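Local coordinates for molybdopterin biosynthesis moeA protein (Pyrococcus horikoshii, PDB 1WU2) that probably takes part in molybdenum cofactor biosynthesis, binding molybdopterin and helping to insert molybdenum, as in other MoeA proteins, at residues 266-278 and 286-298. Residues are numbered along the deposited sequence; the frame is centred on the assembly and turned at random.
Sequences DYAHKFVNLLFHG and PFGYGEKVFIMSG
Phe276 and Tyr289 form an antiparallel, hydrogen-bonded pair, in which Tyr289 N donates a hydrogen bond to Phe276 O at 3.1 Å. Tyr289 O takes a weak bond from Leu275 N at 3.0 Å, bent to 135°. Leu275 and Phe276 thus both face Tyr289, which makes a classic beta bulge. Farther along, Gly278 N donates to Phe287 O at 3.2 Å, from above the carbonyl plane.

Near the turn Gly290-Val293, of type I', the acceptor is a side chain. The extended Glu291 brings OE2 to Asn273 N at 3.3 Å. The bond is nearly straight (168°), although the N-H comes from above the carboxylate plane. His277 ND1 lies close to Pro286 O, but the angle is too poor for a hydrogen bond.

Tyr289 N lies over one face of the Phe276 ring, near the rim, and Phe276 CZ touches Tyr289 CB at 3.8 Å. The ring of Phe276 has its CG between the backbone N and the carbonyl carbon (chi1 60°), which brings it rim to rim with Phe287, Phe276 CE1 to Phe287 CE2 at 3.5 Å. Leu275 CD1 touches the edge of the Tyr289 ring. Tyr289 OH is hydrogen-bonded to Asp20 OD2 and takes a weak bond from Lys292 N. Helix 10-20 also touches Phe276, Phe287 and Tyr289. On the side of Leu274 and Ile295, Val272 CG2 and Ile295 CD1 meet tip to tip at 4.1 Å.

Backbone bonds thus add strand 276-277 to the margin of the mixed sheet in the probable molybdopterin-binding domain. The carboxylate extends the polar link past the bulge, while apolar groups pack both faces.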
ATOM      1  N   ASP A 266     -18.170 -25.373 -22.570  1.00 51.51           N
ATOM      2  CA  ASP A 266     -17.438 -25.925 -23.706  1.00 51.48           C
ATOM      3  C   ASP A 266     -16.119 -26.538 -23.214  1.00 51.52           C
ATOM      4  O   ASP A 266     -16.166 -27.557 -22.526  1.00 51.63           O
ATOM      5  CB  ASP A 266     -17.249 -24.854 -24.787  1.00 51.44           C
ATOM      6  CG  ASP A 266     -18.576 -24.337 -25.332  1.00 51.49           C
ATOM      7  OD1 ASP A 266     -19.631 -24.668 -24.744  1.00 51.57           O
ATOM      8  OD2 ASP A 266     -18.669 -23.595 -26.335  1.00 51.17           O
ATOM      9  N   TYR A 267     -14.963 -25.956 -23.554  1.00 51.53           N
ATOM     10  CA  TYR A 267     -13.686 -26.381 -22.952  1.00 51.43           C
ATOM     11  C   TYR A 267     -12.496 -25.445 -23.203  1.00 51.78           C
ATOM     12  O   TYR A 267     -12.437 -24.740 -24.214  1.00 51.79           O
ATOM     13  CB  TYR A 267     -13.304 -27.809 -23.377  1.00 51.26           C
ATOM     14  CG  TYR A 267     -12.854 -28.667 -22.210  1.00 50.47           C
ATOM     15  CD1 TYR A 267     -13.708 -28.920 -21.135  1.00 49.51           C
ATOM     16  CD2 TYR A 267     -11.570 -29.206 -22.167  1.00 49.88           C
ATOM     17  CE1 TYR A 267     -13.303 -29.693 -20.059  1.00 49.35           C
ATOM     18  CE2 TYR A 267     -11.154 -29.984 -21.085  1.00 49.74           C
ATOM     19  CZ  TYR A 267     -12.028 -30.221 -20.038  1.00 49.46           C
ATOM     20  OH  TYR A 267     -11.633 -30.989 -18.967  1.00 50.18           O
ATOM     21  N   ALA A 268     -11.547 -25.478 -22.264  1.00 52.13           N
ATOM     22  CA  ALA A 268     -10.394 -24.574 -22.240  1.00 52.39           C
ATOM     23  C   ALA A 268      -9.061 -25.252 -22.580  1.00 52.59           C
ATOM     24  O   ALA A 268      -8.060 -24.567 -22.793  1.00 52.55           O
ATOM     25  CB  ALA A 268     -10.293 -23.905 -20.874  1.00 52.43           C
ATOM     26  N   HIS A 269      -9.037 -26.583 -22.620  1.00 52.88           N
ATOM     27  CA  HIS A 269      -7.838 -27.309 -23.047  1.00 53.12           C
ATOM     28  C   HIS A 269      -7.642 -27.252 -24.568  1.00 52.87           C
ATOM     29  O   HIS A 269      -6.570 -27.587 -25.070  1.00 52.93           O
ATOM     30  CB  HIS A 269      -7.876 -28.767 -22.578  1.00 53.34           C
ATOM     31  CG  HIS A 269      -6.562 -29.472 -22.715  1.00 54.48           C
ATOM     32  ND1 HIS A 269      -5.412 -29.032 -22.091  1.00 55.48           N
ATOM     33  CD2 HIS A 269      -6.208 -30.570 -23.424  1.00 55.50           C
ATOM     34  CE1 HIS A 269      -4.411 -29.836 -22.400  1.00 56.05           C
ATOM     35  NE2 HIS A 269      -4.866 -30.778 -23.208  1.00 56.24           N
ATOM     36  N   LYS A 270      -8.674 -26.829 -25.296  1.00 52.56           N
ATOM     37  CA  LYS A 270      -8.583 -26.650 -26.742  1.00 52.31           C
ATOM     38  C   LYS A 270      -7.786 -25.401 -27.134  1.00 51.58           C
ATOM     39  O   LYS A 270      -7.284 -25.316 -28.255  1.00 51.67           O
ATOM     40  CB  LYS A 270      -9.986 -26.597 -27.356  1.00 52.57           C
ATOM     41  CG  LYS A 270     -10.794 -27.880 -27.134  1.00 53.64           C
ATOM     42  CD  LYS A 270     -11.717 -28.211 -28.309  1.00 55.01           C
ATOM     43  CE  LYS A 270     -13.070 -27.507 -28.206  1.00 55.67           C
ATOM     44  NZ  LYS A 270     -13.295 -26.546 -29.321  1.00 56.15           N
ATOM     45  N   PHE A 271      -7.673 -24.441 -26.216  1.00 50.63           N
ATOM     46  CA  PHE A 271      -6.924 -23.204 -26.462  1.00 49.86           C
ATOM     47  C   PHE A 271      -5.535 -23.186 -25.821  1.00 48.94           C
ATOM     48  O   PHE A 271      -4.653 -22.460 -26.279  1.00 48.86           O
ATOM     49  CB  PHE A 271      -7.708 -22.002 -25.938  1.00 49.92           C
ATOM     50  CG  PHE A 271      -9.087 -21.883 -26.508  1.00 50.27           C
ATOM     51  CD1 PHE A 271      -9.278 -21.787 -27.880  1.00 50.55           C
ATOM     52  CD2 PHE A 271     -10.197 -21.862 -25.673  1.00 50.68           C
ATOM     53  CE1 PHE A 271     -10.551 -21.674 -28.413  1.00 50.58           C
ATOM     54  CE2 PHE A 271     -11.474 -21.751 -26.196  1.00 50.93           C
ATOM     55  CZ  PHE A 271     -11.651 -21.657 -27.571  1.00 50.94           C
ATOM     56  N   VAL A 272      -5.353 -23.967 -24.757  1.00 47.78           N
ATOM     57  CA  VAL A 272      -4.125 -23.932 -23.967  1.00 46.85           C
ATOM     58  C   VAL A 272      -3.652 -25.337 -23.603  1.00 45.96           C
ATOM     59  O   VAL A 272      -4.459 -26.204 -23.274  1.00 45.84           O
ATOM     60  CB  VAL A 272      -4.337 -23.141 -22.650  1.00 46.87           C
ATOM     61  CG1 VAL A 272      -3.049 -23.076 -21.839  1.00 46.74           C
ATOM     62  CG2 VAL A 272      -4.863 -21.734 -22.939  1.00 46.94           C
ATOM     63  N   ASN A 273      -2.338 -25.545 -23.652  1.00 44.85           N
ATOM     64  CA  ASN A 273      -1.726 -26.759 -23.126  1.00 44.11           C
ATOM     65  C   ASN A 273      -1.477 -26.580 -21.626  1.00 43.14           C
ATOM     66  O   ASN A 273      -0.507 -25.942 -21.213  1.00 43.14           O
ATOM     67  CB  ASN A 273      -0.429 -27.089 -23.874  1.00 44.17           C
ATOM     68  CG  ASN A 273      -0.129 -28.574 -23.885  1.00 44.52           C
ATOM     69  OD1 ASN A 273       0.068 -29.187 -22.834  1.00 44.74           O
ATOM     70  ND2 ASN A 273      -0.106 -29.167 -25.076  1.00 44.67           N
ATOM     71  N   LEU A 274      -2.364 -27.154 -20.820  1.00 41.99           N
ATOM     72  CA  LEU A 274      -2.443 -26.843 -19.394  1.00 41.12           C
ATOM     73  C   LEU A 274      -1.560 -27.733 -18.520  1.00 40.30           C
ATOM     74  O   LEU A 274      -1.561 -28.955 -18.664  1.00 40.18           O
ATOM     75  CB  LEU A 274      -3.898 -26.961 -18.928  1.00 41.06           C
ATOM     76  CG  LEU A 274      -4.911 -26.098 -19.692  1.00 40.95           C
ATOM     77  CD1 LEU A 274      -6.318 -26.661 -19.572  1.00 40.90           C
ATOM     78  CD2 LEU A 274      -4.867 -24.654 -19.210  1.00 40.98           C
ATOM     79  N   LEU A 275      -0.800 -27.106 -17.623  1.00 39.30           N
ATOM     80  CA  LEU A 275      -0.131 -27.815 -16.535  1.00 38.54           C
ATOM     81  C   LEU A 275      -1.163 -28.343 -15.543  1.00 37.74           C
ATOM     82  O   LEU A 275      -1.066 -29.480 -15.080  1.00 37.77           O
ATOM     83  CB  LEU A 275       0.850 -26.895 -15.801  1.00 38.54           C
ATOM     84  CG  LEU A 275       2.092 -26.460 -16.574  1.00 38.69           C
ATOM     85  CD1 LEU A 275       2.809 -25.343 -15.831  1.00 38.76           C
ATOM     86  CD2 LEU A 275       3.027 -27.640 -16.806  1.00 39.00           C
ATOM     87  N   PHE A 276      -2.137 -27.501 -15.205  1.00 36.75           N
ATOM     88  CA  PHE A 276      -3.264 -27.914 -14.370  1.00 36.03           C
ATOM     89  C   PHE A 276      -4.550 -27.155 -14.712  1.00 35.57           C
ATOM     90  O   PHE A 276      -4.531 -26.143 -15.408  1.00 35.40           O
ATOM     91  CB  PHE A 276      -2.928 -27.763 -12.879  1.00 35.96           C
ATOM     92  CG  PHE A 276      -2.591 -26.355 -12.465  1.00 35.43           C
ATOM     93  CD1 PHE A 276      -3.578 -25.501 -11.994  1.00 34.97           C
ATOM     94  CD2 PHE A 276      -1.288 -25.887 -12.548  1.00 35.09           C
ATOM     95  CE1 PHE A 276      -3.272 -24.203 -11.616  1.00 34.65           C
ATOM     96  CE2 PHE A 276      -0.975 -24.586 -12.169  1.00 34.74           C
ATOM     97  CZ  PHE A 276      -1.969 -23.747 -11.701  1.00 34.51           C
ATOM     98  N   HIS A 277      -5.663 -27.677 -14.211  1.00 34.99           N
ATOM     99  CA  HIS A 277      -6.990 -27.107 -14.425  1.00 34.52           C
ATOM    100  C   HIS A 277      -7.943 -27.819 -13.468  1.00 34.20           C
ATOM    101  O   HIS A 277      -8.080 -29.041 -13.508  1.00 33.99           O
ATOM    102  CB  HIS A 277      -7.440 -27.303 -15.874  1.00 34.49           C
ATOM    103  CG  HIS A 277      -8.727 -26.614 -16.214  1.00 34.37           C
ATOM    104  ND1 HIS A 277      -9.036 -25.346 -15.773  1.00 34.29           N
ATOM    105  CD2 HIS A 277      -9.779 -27.016 -16.965  1.00 34.54           C
ATOM    106  CE1 HIS A 277     -10.223 -24.997 -16.234  1.00 33.95           C
ATOM    107  NE2 HIS A 277     -10.697 -25.994 -16.958  1.00 34.27           N
ATOM    108  N   GLY A 278      -8.598 -27.047 -12.608  1.00 33.75           N
ATOM    109  CA  GLY A 278      -9.362 -27.606 -11.512  1.00 33.45           C
ATOM    110  C   GLY A 278      -8.442 -27.663 -10.315  1.00 33.21           C
ATOM    111  O   GLY A 278      -7.576 -28.532 -10.220  1.00 33.05           O
ATOM    112  N   PRO A 286     -12.304 -23.559 -10.444  1.00 34.38           N
ATOM    113  CA  PRO A 286     -12.013 -23.886 -11.852  1.00 34.20           C
ATOM    114  C   PRO A 286     -10.779 -23.197 -12.472  1.00 33.91           C
ATOM    115  O   PRO A 286     -10.638 -23.229 -13.695  1.00 34.09           O
ATOM    116  CB  PRO A 286     -13.292 -23.446 -12.590  1.00 34.20           C
ATOM    117  CG  PRO A 286     -14.309 -23.188 -11.513  1.00 34.42           C
ATOM    118  CD  PRO A 286     -13.531 -22.754 -10.314  1.00 34.33           C
ATOM    119  N   PHE A 287      -9.913 -22.594 -11.663  1.00 33.51           N
ATOM    120  CA  PHE A 287      -8.695 -21.955 -12.162  1.00 33.22           C
ATOM    121  C   PHE A 287      -7.732 -22.977 -12.777  1.00 33.00           C
ATOM    122  O   PHE A 287      -7.538 -24.063 -12.234  1.00 32.99           O
ATOM    123  CB  PHE A 287      -7.994 -21.186 -11.030  1.00 33.12           C
ATOM    124  CG  PHE A 287      -6.649 -20.632 -11.411  1.00 32.86           C
ATOM    125  CD1 PHE A 287      -6.543 -19.436 -12.111  1.00 32.72           C
ATOM    126  CD2 PHE A 287      -5.489 -21.312 -11.071  1.00 32.55           C
ATOM    127  CE1 PHE A 287      -5.295 -18.932 -12.464  1.00 32.97           C
ATOM    128  CE2 PHE A 287      -4.246 -20.816 -11.423  1.00 32.64           C
ATOM    129  CZ  PHE A 287      -4.147 -19.626 -12.121  1.00 32.86           C
ATOM    130  N   GLY A 288      -7.150 -22.614 -13.918  1.00 32.81           N
ATOM    131  CA  GLY A 288      -6.088 -23.388 -14.550  1.00 32.66           C
ATOM    132  C   GLY A 288      -4.971 -22.489 -15.061  1.00 32.56           C
ATOM    133  O   GLY A 288      -5.089 -21.260 -15.031  1.00 32.59           O
ATOM    134  N   TYR A 289      -3.881 -23.098 -15.522  1.00 32.24           N
ATOM    135  CA  TYR A 289      -2.760 -22.347 -16.080  1.00 32.11           C
ATOM    136  C   TYR A 289      -1.858 -23.193 -16.979  1.00 32.21           C
ATOM    137  O   TYR A 289      -1.590 -24.358 -16.687  1.00 31.95           O
ATOM    138  CB  TYR A 289      -1.914 -21.726 -14.965  1.00 32.10           C
ATOM    139  CG  TYR A 289      -0.579 -21.207 -15.455  1.00 31.61           C
ATOM    140  CD1 TYR A 289      -0.463 -19.924 -15.982  1.00 31.02           C
ATOM    141  CD2 TYR A 289       0.558 -22.011 -15.423  1.00 31.00           C
ATOM    142  CE1 TYR A 289       0.749 -19.448 -16.446  1.00 30.95           C
ATOM    143  CE2 TYR A 289       1.776 -21.545 -15.889  1.00 31.24           C
ATOM    144  CZ  TYR A 289       1.864 -20.261 -16.399  1.00 31.04           C
ATOM    145  OH  TYR A 289       3.068 -19.791 -16.860  1.00 31.28           O
ATOM    146  N   GLY A 290      -1.377 -22.577 -18.058  1.00 32.27           N
ATOM    147  CA  GLY A 290      -0.408 -23.185 -18.953  1.00 32.47           C
ATOM    148  C   GLY A 290       0.060 -22.220 -20.036  1.00 32.70           C
ATOM    149  O   GLY A 290      -0.737 -21.444 -20.562  1.00 32.63           O
ATOM    150  N   GLU A 291       1.350 -22.273 -20.366  1.00 33.07           N
ATOM    151  CA  GLU A 291       1.949 -21.438 -21.417  1.00 33.28           C
ATOM    152  C   GLU A 291       1.741 -19.939 -21.185  1.00 33.24           C
ATOM    153  O   GLU A 291       1.405 -19.201 -22.116  1.00 33.39           O
ATOM    154  CB  GLU A 291       1.402 -21.819 -22.798  1.00 33.44           C
ATOM    155  CG  GLU A 291       1.400 -23.304 -23.096  1.00 34.06           C
ATOM    156  CD  GLU A 291       1.114 -23.589 -24.560  1.00 35.13           C
ATOM    157  OE1 GLU A 291       2.083 -23.817 -25.316  1.00 36.40           O
ATOM    158  OE2 GLU A 291      -0.073 -23.576 -24.958  1.00 34.94           O
ATOM    159  N   LYS A 292       1.950 -19.502 -19.941  1.00 33.13           N
ATOM    160  CA  LYS A 292       1.783 -18.099 -19.537  1.00 32.96           C
ATOM    161  C   LYS A 292       0.326 -17.614 -19.533  1.00 32.89           C
ATOM    162  O   LYS A 292       0.085 -16.415 -19.432  1.00 32.94           O
ATOM    163  CB  LYS A 292       2.633 -17.157 -20.414  1.00 32.95           C
ATOM    164  CG  LYS A 292       4.062 -17.625 -20.683  1.00 32.96           C
ATOM    165  CD  LYS A 292       4.802 -17.931 -19.394  1.00 33.34           C
ATOM    166  CE  LYS A 292       6.302 -18.023 -19.623  1.00 33.76           C
ATOM    167  NZ  LYS A 292       6.905 -19.131 -18.847  1.00 33.96           N
ATOM    168  N   VAL A 293      -0.635 -18.531 -19.619  1.00 32.80           N
ATOM    169  CA  VAL A 293      -2.050 -18.171 -19.714  1.00 32.84           C
ATOM    170  C   VAL A 293      -2.801 -18.601 -18.452  1.00 33.02           C
ATOM    171  O   VAL A 293      -2.792 -19.769 -18.080  1.00 32.89           O
ATOM    172  CB  VAL A 293      -2.723 -18.807 -20.948  1.00 32.75           C
ATOM    173  CG1 VAL A 293      -4.144 -18.285 -21.116  1.00 32.56           C
ATOM    174  CG2 VAL A 293      -1.912 -18.528 -22.205  1.00 33.01           C
ATOM    175  N   PHE A 294      -3.463 -17.640 -17.818  1.00 33.40           N
ATOM    176  CA  PHE A 294      -4.199 -17.849 -16.578  1.00 33.71           C
ATOM    177  C   PHE A 294      -5.692 -17.910 -16.898  1.00 34.33           C
ATOM    178  O   PHE A 294      -6.275 -16.909 -17.309  1.00 34.25           O
ATOM    179  CB  PHE A 294      -3.948 -16.679 -15.612  1.00 33.58           C
ATOM    180  CG  PHE A 294      -2.529 -16.584 -15.105  1.00 33.14           C
ATOM    181  CD1 PHE A 294      -2.245 -16.792 -13.761  1.00 33.18           C
ATOM    182  CD2 PHE A 294      -1.484 -16.259 -15.958  1.00 32.85           C
ATOM    183  CE1 PHE A 294      -0.946 -16.697 -13.284  1.00 33.14           C
ATOM    184  CE2 PHE A 294      -0.183 -16.166 -15.486  1.00 33.00           C
ATOM    185  CZ  PHE A 294       0.086 -16.383 -14.148  1.00 33.09           C
ATOM    186  N   ILE A 295      -6.304 -19.077 -16.710  1.00 35.15           N
ATOM    187  CA  ILE A 295      -7.745 -19.247 -16.922  1.00 35.96           C
ATOM    188  C   ILE A 295      -8.501 -18.852 -15.649  1.00 36.54           C
ATOM    189  O   ILE A 295      -8.377 -19.512 -14.618  1.00 36.34           O
ATOM    190  CB  ILE A 295      -8.113 -20.714 -17.313  1.00 36.07           C
ATOM    191  CG1 ILE A 295      -7.051 -21.374 -18.212  1.00 36.47           C
ATOM    192  CG2 ILE A 295      -9.473 -20.753 -18.001  1.00 36.23           C
ATOM    193  CD1 ILE A 295      -6.690 -20.600 -19.467  1.00 36.87           C
HETATM  194  N   MSE A 296      -9.298 -17.790 -15.734  1.00 37.46           N
HETATM  195  CA  MSE A 296      -9.991 -17.229 -14.573  1.00 38.37           C
HETATM  196  C   MSE A 296     -11.500 -17.506 -14.643  1.00 38.70           C
HETATM  197  O   MSE A 296     -11.993 -18.050 -15.634  1.00 38.72           O
HETATM  198  CB  MSE A 296      -9.724 -15.720 -14.444  1.00 38.71           C
HETATM  199  CG  MSE A 296      -8.388 -15.241 -15.018  1.00 40.15           C
HETATM  200 SE   MSE A 296      -7.240 -14.300 -13.736  1.00 43.45          SE
HETATM  201  CE  MSE A 296      -6.696 -15.817 -12.752  1.00 43.03           C
ATOM    202  N   SER A 297     -12.225 -17.090 -13.605  1.00 39.13           N
ATOM    203  CA  SER A 297     -13.564 -17.620 -13.313  1.00 39.38           C
ATOM    204  C   SER A 297     -14.767 -16.785 -13.768  1.00 39.46           C
ATOM    205  O   SER A 297     -15.892 -17.291 -13.776  1.00 39.68           O
ATOM    206  CB  SER A 297     -13.691 -17.884 -11.808  1.00 39.47           C
ATOM    207  OG  SER A 297     -14.949 -17.452 -11.321  1.00 39.62           O
ATOM    208  N   GLY A 298     -14.562 -15.511 -14.091  1.00 39.51           N
ATOM    209  CA  GLY A 298     -15.643 -14.673 -14.595  1.00 39.30           C
ATOM    210  C   GLY A 298     -16.500 -13.943 -13.578  1.00 39.08           C
ATOM    211  O   GLY A 298     -17.051 -12.888 -13.900  1.00 39.14           O
TER